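Local coordinates for protein DnaJ homolog subfamily C member 3 (PDB 3IEG) that acts as an endoplasmic reticulum co-chaperone in the unfolded protein response, binding misfolded proteins through its TPR repeats and stimulating the ATPase of HSC70, at residues A[53-64]-A[73-84]; A[19-30]-A[42-50]. One frame throughout, in Å; residues are numbered along the deposited sequence.

Interaction 1 (A[53-64]-A[73-84]); sequences SKAALPDLTKVI and ARLQRGHLLLKQ
The guanidinium of Arg-77 carries the methyl end of Ile-64 over the centre of one face, with Ile-64 CD1 3.6 Å from Arg-77 CZ, while Thr-61 meets its edge with CG2 in the plane. The guanidinium of Arg-74 has Ile-64 CG2 over one face, so the two branches of a single isoleucine are shared between two arginines. With CG anti to the backbone N (chi1 -173°) the chain of Arg-77 runs along Leu-57, and the bend at chi3 turns the guanidinium to Thr-61 and Ile-64. Leu-57 CD1 is 3.6 Å from Arg-77 CG, and the arginine settles as a knob among Leu-57, Leu-60, Thr-61 and Ile-64. No direct hydrogen bond joins 53-64 to 73-84; instead one water accepts from Arg-77 NH1 (2.7 Å) and donates to Thr-61 O (2.9 Å). Leu-60 is the reciprocal knob, set among Ala-73, Gln-76, Arg-77 and Leu-80: its CD2 rests against Ala-73, and its CD1 is 3.9 Å from Leu-80 CD1, these two leucines crossing at about a right angle. Leu-80 also receives Ser-53, with Ser-53 CB 3.6 Å from Leu-80 CD2, and at the other end Val-63 CG1 packs on Ala-73 CB at 3.8 Å. The segment axes approach to 9.1 Å at 141°: the second helix of TPR 2 (53-66) packs antiparallel, though splayed, on the first of TPR 3 (71-84), the inter-repeat contact of stacked TPRs. Away from 73-84, Ala-55 and Asp-59 lean on Phe-47 of helix 37-50, where Asp-59 also pairs with Arg-43, and Ala-56 touches Leu-48. Arg-77 forms a salt bridge with Asp-93 of helix 87-98, Arg-74 a hydrogen bond with Met-68 O, and Leu-75 and Leu-82 pack on helix 104-132.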
loop_
_atom_site.group_PDB
_atom_site.type_symbol
_atom_site.label_atom_id
_atom_site.label_comp_id
_atom_site.label_asym_id
_atom_site.label_seq_id
_atom_site.Cartn_x
_atom_site.Cartn_y
_atom_site.Cartn_z
ATOM N N SER A 53 3.211 4.812 -22.072
ATOM C CA SER A 53 3.956 3.670 -22.614
ATOM C C SER A 53 3.098 2.431 -22.846
ATOM O O SER A 53 3.363 1.657 -23.753
ATOM C CB SER A 53 5.126 3.317 -21.713
ATOM O OG SER A 53 4.661 2.853 -20.463
ATOM N N LYS A 54 2.071 2.247 -22.029
ATOM C CA LYS A 54 1.121 1.154 -22.218
ATOM C C LYS A 54 0.544 1.195 -23.623
ATOM O O LYS A 54 0.371 0.152 -24.242
ATOM C CB LYS A 54 -0.014 1.242 -21.194
ATOM C CG LYS A 54 -0.939 0.041 -21.142
ATOM C CD LYS A 54 -1.582 -0.104 -19.743
ATOM C CE LYS A 54 -0.536 -0.422 -18.654
ATOM N NZ LYS A 54 -1.109 -0.353 -17.276
ATOM N N ALA A 55 0.260 2.401 -24.116
ATOM C CA ALA A 55 -0.311 2.601 -25.443
ATOM C C ALA A 55 0.737 2.567 -26.561
ATOM O O ALA A 55 0.461 2.086 -27.660
ATOM C CB ALA A 55 -1.082 3.899 -25.479
ATOM N N ALA A 56 1.938 3.067 -26.275
ATOM C CA ALA A 56 3.023 3.080 -27.251
ATOM C C ALA A 56 3.518 1.692 -27.629
ATOM O O ALA A 56 3.751 1.414 -28.812
ATOM C CB ALA A 56 4.175 3.921 -26.756
ATOM N N LEU A 57 3.675 0.825 -26.637
ATOM C CA LEU A 57 4.272 -0.495 -26.871
ATOM C C LEU A 57 3.617 -1.301 -28.010
ATOM O O LEU A 57 4.308 -1.674 -28.954
ATOM C CB LEU A 57 4.388 -1.305 -25.568
ATOM C CG LEU A 57 4.904 -2.746 -25.648
ATOM C CD1 LEU A 57 6.336 -2.809 -26.145
ATOM C CD2 LEU A 57 4.799 -3.446 -24.289
ATOM N N PRO A 58 2.293 -1.553 -27.950
ATOM C CA PRO A 58 1.738 -2.303 -29.087
ATOM C C PRO A 58 2.047 -1.697 -30.455
ATOM O O PRO A 58 2.259 -2.440 -31.402
ATOM C CB PRO A 58 0.227 -2.334 -28.809
ATOM C CG PRO A 58 0.005 -1.325 -27.689
ATOM C CD PRO A 58 1.272 -1.260 -26.927
ATOM N N ASP A 59 2.099 -0.373 -30.566
ATOM C CA ASP A 59 2.445 0.250 -31.852
ATOM C C ASP A 59 3.924 0.078 -32.190
ATOM O O ASP A 59 4.279 -0.152 -33.343
ATOM C CB ASP A 59 2.051 1.736 -31.902
ATOM C CG ASP A 59 0.547 1.951 -31.889
ATOM O OD1 ASP A 59 -0.202 0.990 -32.139
ATOM O OD2 ASP A 59 0.107 3.089 -31.627
ATOM N N LEU A 60 4.781 0.179 -31.184
ATOM C CA LEU A 60 6.196 -0.053 -31.392
ATOM C C LEU A 60 6.440 -1.461 -31.901
ATOM O O LEU A 60 7.115 -1.639 -32.916
ATOM C CB LEU A 60 6.994 0.208 -30.127
ATOM C CG LEU A 60 7.175 1.697 -29.817
ATOM C CD1 LEU A 60 7.778 1.871 -28.446
ATOM C CD2 LEU A 60 8.040 2.385 -30.874
ATOM N N THR A 61 5.862 -2.459 -31.234
ATOM C CA THR A 61 6.059 -3.834 -31.687
ATOM C C THR A 61 5.363 -4.113 -33.023
ATOM O O THR A 61 5.807 -4.968 -33.787
ATOM C CB THR A 61 5.708 -4.931 -30.625
ATOM O OG1 THR A 61 4.470 -5.565 -30.955
ATOM C CG2 THR A 61 5.658 -4.391 -29.225
ATOM N N LYS A 62 4.295 -3.390 -33.321
ATOM C CA LYS A 62 3.701 -3.509 -34.636
ATOM C C LYS A 62 4.702 -3.055 -35.705
ATOM O O LYS A 62 4.923 -3.750 -36.701
ATOM C CB LYS A 62 2.415 -2.697 -34.728
ATOM C CG LYS A 62 1.731 -2.757 -36.094
ATOM C CD LYS A 62 1.115 -4.111 -36.384
ATOM C CE LYS A 62 0.452 -4.112 -37.749
ATOM N NZ LYS A 62 -0.206 -5.423 -38.026
ATOM N N VAL A 63 5.326 -1.902 -35.488
ATOM C CA VAL A 63 6.269 -1.371 -36.460
ATOM C C VAL A 63 7.373 -2.374 -36.711
ATOM O O VAL A 63 7.735 -2.639 -37.848
ATOM C CB VAL A 63 6.880 -0.041 -35.998
ATOM C CG1 VAL A 63 8.002 0.399 -36.947
ATOM C CG2 VAL A 63 5.799 1.016 -35.919
ATOM N N ILE A 64 7.892 -2.942 -35.639
ATOM C CA ILE A 64 8.986 -3.872 -35.736
ATOM C C ILE A 64 8.529 -5.107 -36.503
ATOM O O ILE A 64 9.240 -5.590 -37.373
ATOM C CB ILE A 64 9.528 -4.196 -34.345
ATOM C CG1 ILE A 64 10.171 -2.937 -33.760
ATOM C CG2 ILE A 64 10.535 -5.333 -34.392
ATOM C CD1 ILE A 64 10.134 -2.879 -32.264
ATOM N N ALA A 73 12.430 2.517 -33.783
ATOM C CA ALA A 73 11.307 1.954 -33.053
ATOM C C ALA A 73 11.751 0.873 -32.086
ATOM O O ALA A 73 11.196 0.755 -30.988
ATOM C CB ALA A 73 10.275 1.409 -34.012
ATOM N N ARG A 74 12.742 0.085 -32.491
ATOM C CA ARG A 74 13.269 -0.966 -31.641
ATOM C C ARG A 74 14.039 -0.363 -30.471
ATOM O O ARG A 74 13.931 -0.840 -29.345
ATOM C CB ARG A 74 14.130 -1.947 -32.435
ATOM C CG ARG A 74 14.651 -3.096 -31.592
ATOM C CD ARG A 74 15.433 -4.127 -32.376
ATOM N NE ARG A 74 14.578 -5.239 -32.787
ATOM C CZ ARG A 74 14.419 -5.594 -34.049
ATOM N NH1 ARG A 74 15.068 -4.938 -34.991
ATOM N NH2 ARG A 74 13.629 -6.594 -34.375
ATOM N N LEU A 75 14.791 0.702 -30.723
ATOM C CA LEU A 75 15.472 1.363 -29.627
ATOM C C LEU A 75 14.462 1.800 -28.563
ATOM O O LEU A 75 14.676 1.570 -27.372
ATOM C CB LEU A 75 16.306 2.539 -30.116
ATOM C CG LEU A 75 17.003 3.355 -29.015
ATOM C CD1 LEU A 75 18.011 2.524 -28.244
ATOM C CD2 LEU A 75 17.672 4.587 -29.594
ATOM N N GLN A 76 13.350 2.395 -29.002
ATOM C CA GLN A 76 12.310 2.863 -28.082
ATOM C C GLN A 76 11.690 1.728 -27.264
ATOM O O GLN A 76 11.497 1.860 -26.056
ATOM C CB GLN A 76 11.223 3.674 -28.818
ATOM C CG GLN A 76 11.676 5.032 -29.393
ATOM C CD GLN A 76 12.434 5.891 -28.391
ATOM O OE1 GLN A 76 12.094 5.944 -27.212
ATOM N NE2 GLN A 76 13.468 6.566 -28.859
ATOM N N ARG A 77 11.392 0.608 -27.917
ATOM C CA ARG A 77 10.846 -0.553 -27.208
ATOM C C ARG A 77 11.818 -1.085 -26.163
ATOM O O ARG A 77 11.408 -1.441 -25.057
ATOM C CB ARG A 77 10.439 -1.667 -28.170
ATOM C CG ARG A 77 9.725 -2.793 -27.457
ATOM C CD ARG A 77 9.176 -3.831 -28.399
ATOM N NE ARG A 77 10.249 -4.601 -28.995
ATOM C CZ ARG A 77 10.050 -5.580 -29.855
ATOM N NH1 ARG A 77 8.814 -5.904 -30.203
ATOM N NH2 ARG A 77 11.081 -6.228 -30.362
ATOM N N GLY A 78 13.097 -1.130 -26.518
ATOM C CA GLY A 78 14.158 -1.482 -25.586
ATOM C C GLY A 78 14.127 -0.655 -24.315
ATOM O O GLY A 78 14.280 -1.189 -23.219
ATOM N N HIS A 79 13.928 0.647 -24.448
ATOM C CA HIS A 79 13.786 1.509 -23.276
ATOM C C HIS A 79 12.628 1.074 -22.370
ATOM O O HIS A 79 12.792 0.997 -21.150
ATOM C CB HIS A 79 13.614 2.982 -23.674
ATOM C CG HIS A 79 14.805 3.572 -24.360
ATOM N ND1 HIS A 79 16.097 3.345 -23.936
ATOM C CD2 HIS A 79 14.901 4.378 -25.442
ATOM C CE1 HIS A 79 16.938 3.978 -24.733
ATOM N NE2 HIS A 79 16.237 4.618 -25.652
ATOM N N LEU A 80 11.472 0.792 -22.967
ATOM C CA LEU A 80 10.282 0.473 -22.189
ATOM C C LEU A 80 10.455 -0.866 -21.510
ATOM O O LEU A 80 10.116 -0.994 -20.343
ATOM C CB LEU A 80 8.989 0.505 -23.040
ATOM C CG LEU A 80 8.625 1.809 -23.772
ATOM C CD1 LEU A 80 7.354 1.672 -24.618
ATOM C CD2 LEU A 80 8.494 2.947 -22.791
ATOM N N LEU A 81 10.995 -1.847 -22.234
ATOM C CA LEU A 81 11.290 -3.174 -21.665
ATOM C C LEU A 81 12.238 -3.106 -20.468
ATOM O O LEU A 81 11.979 -3.721 -19.438
ATOM C CB LEU A 81 11.858 -4.130 -22.728
ATOM C CG LEU A 81 10.940 -4.493 -23.902
ATOM C CD1 LEU A 81 11.718 -5.056 -25.099
ATOM C CD2 LEU A 81 9.830 -5.432 -23.465
ATOM N N LEU A 82 13.329 -2.362 -20.594
ATOM C CA LEU A 82 14.231 -2.181 -19.462
ATOM C C LEU A 82 13.497 -1.619 -18.241
ATOM O O LEU A 82 13.709 -2.078 -17.126
ATOM C CB LEU A 82 15.407 -1.286 -19.847
ATOM C CG LEU A 82 16.444 -0.915 -18.786
ATOM C CD1 LEU A 82 17.038 -2.136 -18.096
ATOM C CD2 LEU A 82 17.533 -0.104 -19.439
ATOM N N LYS A 83 12.630 -0.629 -18.456
ATOM C CA LYS A 83 11.845 -0.048 -17.366
ATOM C C LYS A 83 10.874 -1.068 -16.757
ATOM O O LYS A 83 10.589 -1.039 -15.565
ATOM C CB LYS A 83 11.080 1.180 -17.847
ATOM C CG LYS A 83 11.907 2.463 -17.970
ATOM C CD LYS A 83 10.966 3.654 -17.990
ATOM C CE LYS A 83 11.687 4.947 -18.226
ATOM N NZ LYS A 83 10.679 6.059 -18.214
ATOM N N GLN A 84 10.377 -1.972 -17.585
ATOM C CA GLN A 84 9.481 -3.017 -17.124
ATOM C C GLN A 84 10.238 -4.157 -16.423
ATOM O O GLN A 84 9.629 -5.049 -15.847
ATOM C CB GLN A 84 8.655 -3.545 -18.298
ATOM C CG GLN A 84 7.625 -2.561 -18.841
ATOM C CD GLN A 84 6.814 -3.137 -19.995
ATOM O OE1 GLN A 84 7.107 -4.219 -20.493
ATOM N NE2 GLN A 84 5.789 -2.407 -20.431
HETATM O O HOH W 1 7.815 -6.722 -32.561
#

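Interaction 2 (A[19-30]-A[42-50]); sequences LADALSQFHAAV and RRATVFLAM
Leu-23 and Arg-43 both hold CG anti to the backbone N (chi1 -176° and -165°), which sends their side chains across the gap between 19-30 and 42-50, where Leu-23 CD1 lies 3.6 Å from Arg-43 CG. The same methyl makes a CH-pi contact over one face of the Phe-47 ring, 3.9 Å from its centroid, and Leu-23 becomes a knob among Arg-43, Val-46, Phe-47 and Met-50. After a bend at chi3, Arg-43 CD lies over one face of the His-27 ring and Val-30 CG2 over one face of the Arg-43 guanidinium, whose polar partner is Asp-59 of the following helix. Phe-26 takes the other rotamer, CG anti to the carbonyl carbon, and brings its ring under Arg-42, whose CB lies over the ring centre, 3.3 Å from the centroid; Val-46 CG2 is in plane at the edge, 3.6 Å from Phe-26 CE1. Val-46 is the answering knob, among Leu-19, Ala-22, Leu-23 and Phe-26. At the far end the extended side chain of selenomethionine Met-50 slides past Leu-19 in the opposite direction, its CE 3.7 Å from Leu-19 CB. No hydrogen bond crosses the contact, which is held by apolar and CH-pi packing. The axes approach to 9.0 Å at 155°, nearly antiparallel. This pairs the second helix of TPR 1 with the first of TPR 2, the inter-repeat packing of a TPR superhelix; the first two repeats carry the hydrophobic groove that binds misfolded proteins.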
loop_
_atom_site.group_PDB
_atom_site.type_symbol
_atom_site.label_atom_id
_atom_site.label_comp_id
_atom_site.label_asym_id
_atom_site.label_seq_id
_atom_site.Cartn_x
_atom_site.Cartn_y
_atom_site.Cartn_z
ATOM N N LEU A 19 -0.706 17.484 -28.938
ATOM C CA LEU A 19 -0.499 16.042 -28.899
ATOM C C LEU A 19 -1.755 15.259 -29.231
ATOM O O LEU A 19 -1.709 14.321 -30.031
ATOM C CB LEU A 19 0.055 15.612 -27.541
ATOM C CG LEU A 19 1.288 16.352 -27.019
ATOM C CD1 LEU A 19 1.727 15.747 -25.674
ATOM C CD2 LEU A 19 2.457 16.338 -28.018
ATOM N N ALA A 20 -2.868 15.638 -28.610
ATOM C CA ALA A 20 -4.129 14.939 -28.810
ATOM C C ALA A 20 -4.566 15.067 -30.258
ATOM O O ALA A 20 -4.958 14.085 -30.884
ATOM C CB ALA A 20 -5.184 15.460 -27.877
ATOM N N ASP A 21 -4.456 16.270 -30.808
ATOM C CA ASP A 21 -4.785 16.469 -32.206
ATOM C C ASP A 21 -3.866 15.686 -33.139
ATOM O O ASP A 21 -4.331 15.127 -34.123
ATOM C CB ASP A 21 -4.777 17.957 -32.547
ATOM C CG ASP A 21 -5.809 18.733 -31.758
ATOM O OD1 ASP A 21 -6.779 18.120 -31.241
ATOM O OD2 ASP A 21 -5.645 19.965 -31.648
ATOM N N ALA A 22 -2.572 15.643 -32.824
ATOM C CA ALA A 22 -1.623 14.802 -33.569
ATOM C C ALA A 22 -2.052 13.347 -33.496
ATOM O O ALA A 22 -2.140 12.674 -34.524
ATOM C CB ALA A 22 -0.213 14.974 -33.056
ATOM N N LEU A 23 -2.366 12.883 -32.285
ATOM C CA LEU A 23 -2.837 11.521 -32.090
ATOM C C LEU A 23 -4.011 11.191 -32.998
ATOM O O LEU A 23 -4.044 10.120 -33.605
ATOM C CB LEU A 23 -3.228 11.267 -30.634
ATOM C CG LEU A 23 -3.649 9.844 -30.250
ATOM C CD1 LEU A 23 -2.507 8.886 -30.523
ATOM C CD2 LEU A 23 -4.062 9.757 -28.795
ATOM N N SER A 24 -4.956 12.123 -33.093
ATOM C CA SER A 24 -6.174 11.940 -33.872
ATOM C C SER A 24 -5.852 11.690 -35.352
ATOM O O SER A 24 -6.415 10.783 -35.977
ATOM C CB SER A 24 -7.077 13.163 -33.713
ATOM O OG SER A 24 -8.442 12.802 -33.582
ATOM N N GLN A 25 -4.924 12.482 -35.886
ATOM C CA GLN A 25 -4.478 12.361 -37.271
ATOM C C GLN A 25 -3.784 11.026 -37.551
ATOM O O GLN A 25 -4.021 10.388 -38.585
ATOM C CB GLN A 25 -3.515 13.495 -37.614
ATOM C CG GLN A 25 -4.149 14.884 -37.680
ATOM C CD GLN A 25 -5.261 14.980 -38.711
ATOM O OE1 GLN A 25 -6.355 15.460 -38.413
ATOM N NE2 GLN A 25 -4.991 14.517 -39.917
ATOM N N PHE A 26 -2.922 10.612 -36.626
ATOM C CA PHE A 26 -2.200 9.362 -36.775
ATOM C C PHE A 26 -3.131 8.148 -36.624
ATOM O O PHE A 26 -2.900 7.124 -37.269
ATOM C CB PHE A 26 -1.006 9.292 -35.815
ATOM C CG PHE A 26 0.071 10.320 -36.088
ATOM C CD1 PHE A 26 0.814 10.854 -35.041
ATOM C CD2 PHE A 26 0.345 10.753 -37.388
ATOM C CE1 PHE A 26 1.824 11.800 -35.289
ATOM C CE2 PHE A 26 1.342 11.698 -37.646
ATOM C CZ PHE A 26 2.086 12.222 -36.593
ATOM N N HIS A 27 -4.164 8.270 -35.783
ATOM C CA HIS A 27 -5.234 7.272 -35.702
ATOM C C HIS A 27 -5.930 7.108 -37.059
ATOM O O HIS A 27 -6.091 6.002 -37.563
ATOM C CB HIS A 27 -6.279 7.666 -34.647
ATOM C CG HIS A 27 -6.084 7.007 -33.315
ATOM N ND1 HIS A 27 -6.030 7.718 -32.133
ATOM C CD2 HIS A 27 -5.945 5.704 -32.975
ATOM C CE1 HIS A 27 -5.861 6.884 -31.123
ATOM N NE2 HIS A 27 -5.797 5.656 -31.608
ATOM N N ALA A 28 -6.327 8.238 -37.635
ATOM C CA ALA A 28 -6.989 8.298 -38.928
ATOM C C ALA A 28 -6.127 7.672 -39.998
ATOM O O ALA A 28 -6.629 6.940 -40.846
ATOM C CB ALA A 28 -7.308 9.749 -39.290
ATOM N N ALA A 29 -4.831 7.968 -39.955
ATOM C CA ALA A 29 -3.882 7.415 -40.911
ATOM C C ALA A 29 -3.794 5.892 -40.772
ATOM O O ALA A 29 -3.856 5.170 -41.767
ATOM C CB ALA A 29 -2.512 8.051 -40.722
ATOM N N VAL A 30 -3.658 5.410 -39.540
ATOM C CA VAL A 30 -3.612 3.978 -39.287
ATOM C C VAL A 30 -4.898 3.281 -39.752
ATOM O O VAL A 30 -4.844 2.220 -40.365
ATOM C CB VAL A 30 -3.344 3.678 -37.803
ATOM C CG1 VAL A 30 -3.692 2.213 -37.464
ATOM C CG2 VAL A 30 -1.893 3.997 -37.447
ATOM N N ARG A 42 4.469 6.917 -36.017
ATOM C CA ARG A 42 4.064 8.273 -35.678
ATOM C C ARG A 42 3.127 8.292 -34.479
ATOM O O ARG A 42 3.317 9.087 -33.534
ATOM C CB ARG A 42 3.424 8.968 -36.872
ATOM C CG ARG A 42 4.343 9.122 -38.077
ATOM C CD ARG A 42 5.599 9.912 -37.753
ATOM N NE ARG A 42 6.386 10.143 -38.959
ATOM C CZ ARG A 42 7.694 10.367 -38.969
ATOM N NH1 ARG A 42 8.391 10.375 -37.837
ATOM N NH2 ARG A 42 8.309 10.569 -40.119
ATOM N N ARG A 43 2.136 7.403 -34.500
ATOM C CA ARG A 43 1.241 7.275 -33.368
ATOM C C ARG A 43 2.000 6.917 -32.101
ATOM O O ARG A 43 1.680 7.415 -31.038
ATOM C CB ARG A 43 0.144 6.254 -33.628
ATOM C CG ARG A 43 -0.991 6.363 -32.614
ATOM C CD ARG A 43 -2.213 5.556 -33.003
ATOM N NE ARG A 43 -1.950 4.127 -32.926
ATOM C CZ ARG A 43 -2.706 3.197 -33.491
ATOM N NH1 ARG A 43 -3.783 3.544 -34.178
ATOM N NH2 ARG A 43 -2.380 1.917 -33.362
ATOM N N ALA A 44 3.014 6.072 -32.209
ATOM C CA ALA A 44 3.753 5.685 -31.015
ATOM C C ALA A 44 4.597 6.820 -30.435
ATOM O O ALA A 44 4.735 6.922 -29.210
ATOM C CB ALA A 44 4.608 4.453 -31.269
ATOM N N THR A 45 5.173 7.661 -31.294
ATOM C CA THR A 45 5.959 8.799 -30.791
ATOM C C THR A 45 5.049 9.800 -30.077
ATOM O O THR A 45 5.478 10.429 -29.117
ATOM C CB THR A 45 6.846 9.494 -31.864
ATOM O OG1 THR A 45 6.027 10.035 -32.903
ATOM C CG2 THR A 45 7.818 8.513 -32.484
ATOM N N VAL A 46 3.795 9.919 -30.519
ATOM C CA VAL A 46 2.799 10.750 -29.801
ATOM C C VAL A 46 2.465 10.203 -28.405
ATOM O O VAL A 46 2.614 10.927 -27.421
ATOM C CB VAL A 46 1.512 11.067 -30.641
ATOM C CG1 VAL A 46 0.433 11.649 -29.777
ATOM C CG2 VAL A 46 1.831 12.051 -31.742
ATOM N N PHE A 47 2.041 8.944 -28.310
ATOM C CA PHE A 47 1.910 8.280 -27.000
ATOM C C PHE A 47 3.179 8.455 -26.142
ATOM O O PHE A 47 3.094 8.691 -24.932
ATOM C CB PHE A 47 1.577 6.785 -27.138
ATOM C CG PHE A 47 0.160 6.492 -27.599
ATOM C CD1 PHE A 47 -0.071 5.590 -28.634
ATOM C CD2 PHE A 47 -0.947 7.104 -26.997
ATOM C CE1 PHE A 47 -1.376 5.296 -29.067
ATOM C CE2 PHE A 47 -2.256 6.823 -27.434
ATOM C CZ PHE A 47 -2.467 5.907 -28.473
ATOM N N LEU A 48 4.353 8.351 -26.761
ATOM C CA LEU A 48 5.595 8.512 -26.012
ATOM C C LEU A 48 5.708 9.923 -25.436
ATOM O O LEU A 48 6.065 10.089 -24.268
ATOM C CB LEU A 48 6.810 8.150 -26.870
ATOM C CG LEU A 48 7.548 6.829 -26.585
ATOM C CD1 LEU A 48 6.813 5.887 -25.608
ATOM C CD2 LEU A 48 7.932 6.089 -27.867
ATOM N N ALA A 49 5.375 10.925 -26.254
ATOM C CA ALA A 49 5.415 12.326 -25.833
ATOM C C ALA A 49 4.421 12.633 -24.702
ATOM O O ALA A 49 4.730 13.392 -23.796
ATOM C CB ALA A 49 5.196 13.239 -27.014
HETATM N N MSE A 50 3.238 12.035 -24.765
HETATM C CA MSE A 50 2.288 12.065 -23.660
HETATM C C MSE A 50 2.809 11.276 -22.455
HETATM O O MSE A 50 2.356 11.463 -21.322
HETATM C CB MSE A 50 0.961 11.455 -24.100
HETATM C CG MSE A 50 0.247 12.199 -25.218
HETATM SE SE MSE A 50 -1.426 11.307 -25.770
HETATM C CE MSE A 50 -2.265 12.786 -26.732
#

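In the fold
From the N terminus, helix 19-32 turns through a short connection into helix 37-50, and interaction 2 closes that turn, joining TPR 1 to TPR 2. The chain then enters helix 53-66 and turns again into helix 71-84, where interaction 1 closes the next one and joins TPR 2 to TPR 3. The contacts follow in series, neither nested nor crossed, with centres about 15 Å apart. The helices of TPR 2 bridge them: Asp-59 OD2 lies 2.6 Å from Arg-43 NE in a salt bridge, and Ala-55 and Ala-56 pack on Phe-47 and Leu-48. The result is a continuous layering of helices at the N-terminal end of the superhelix.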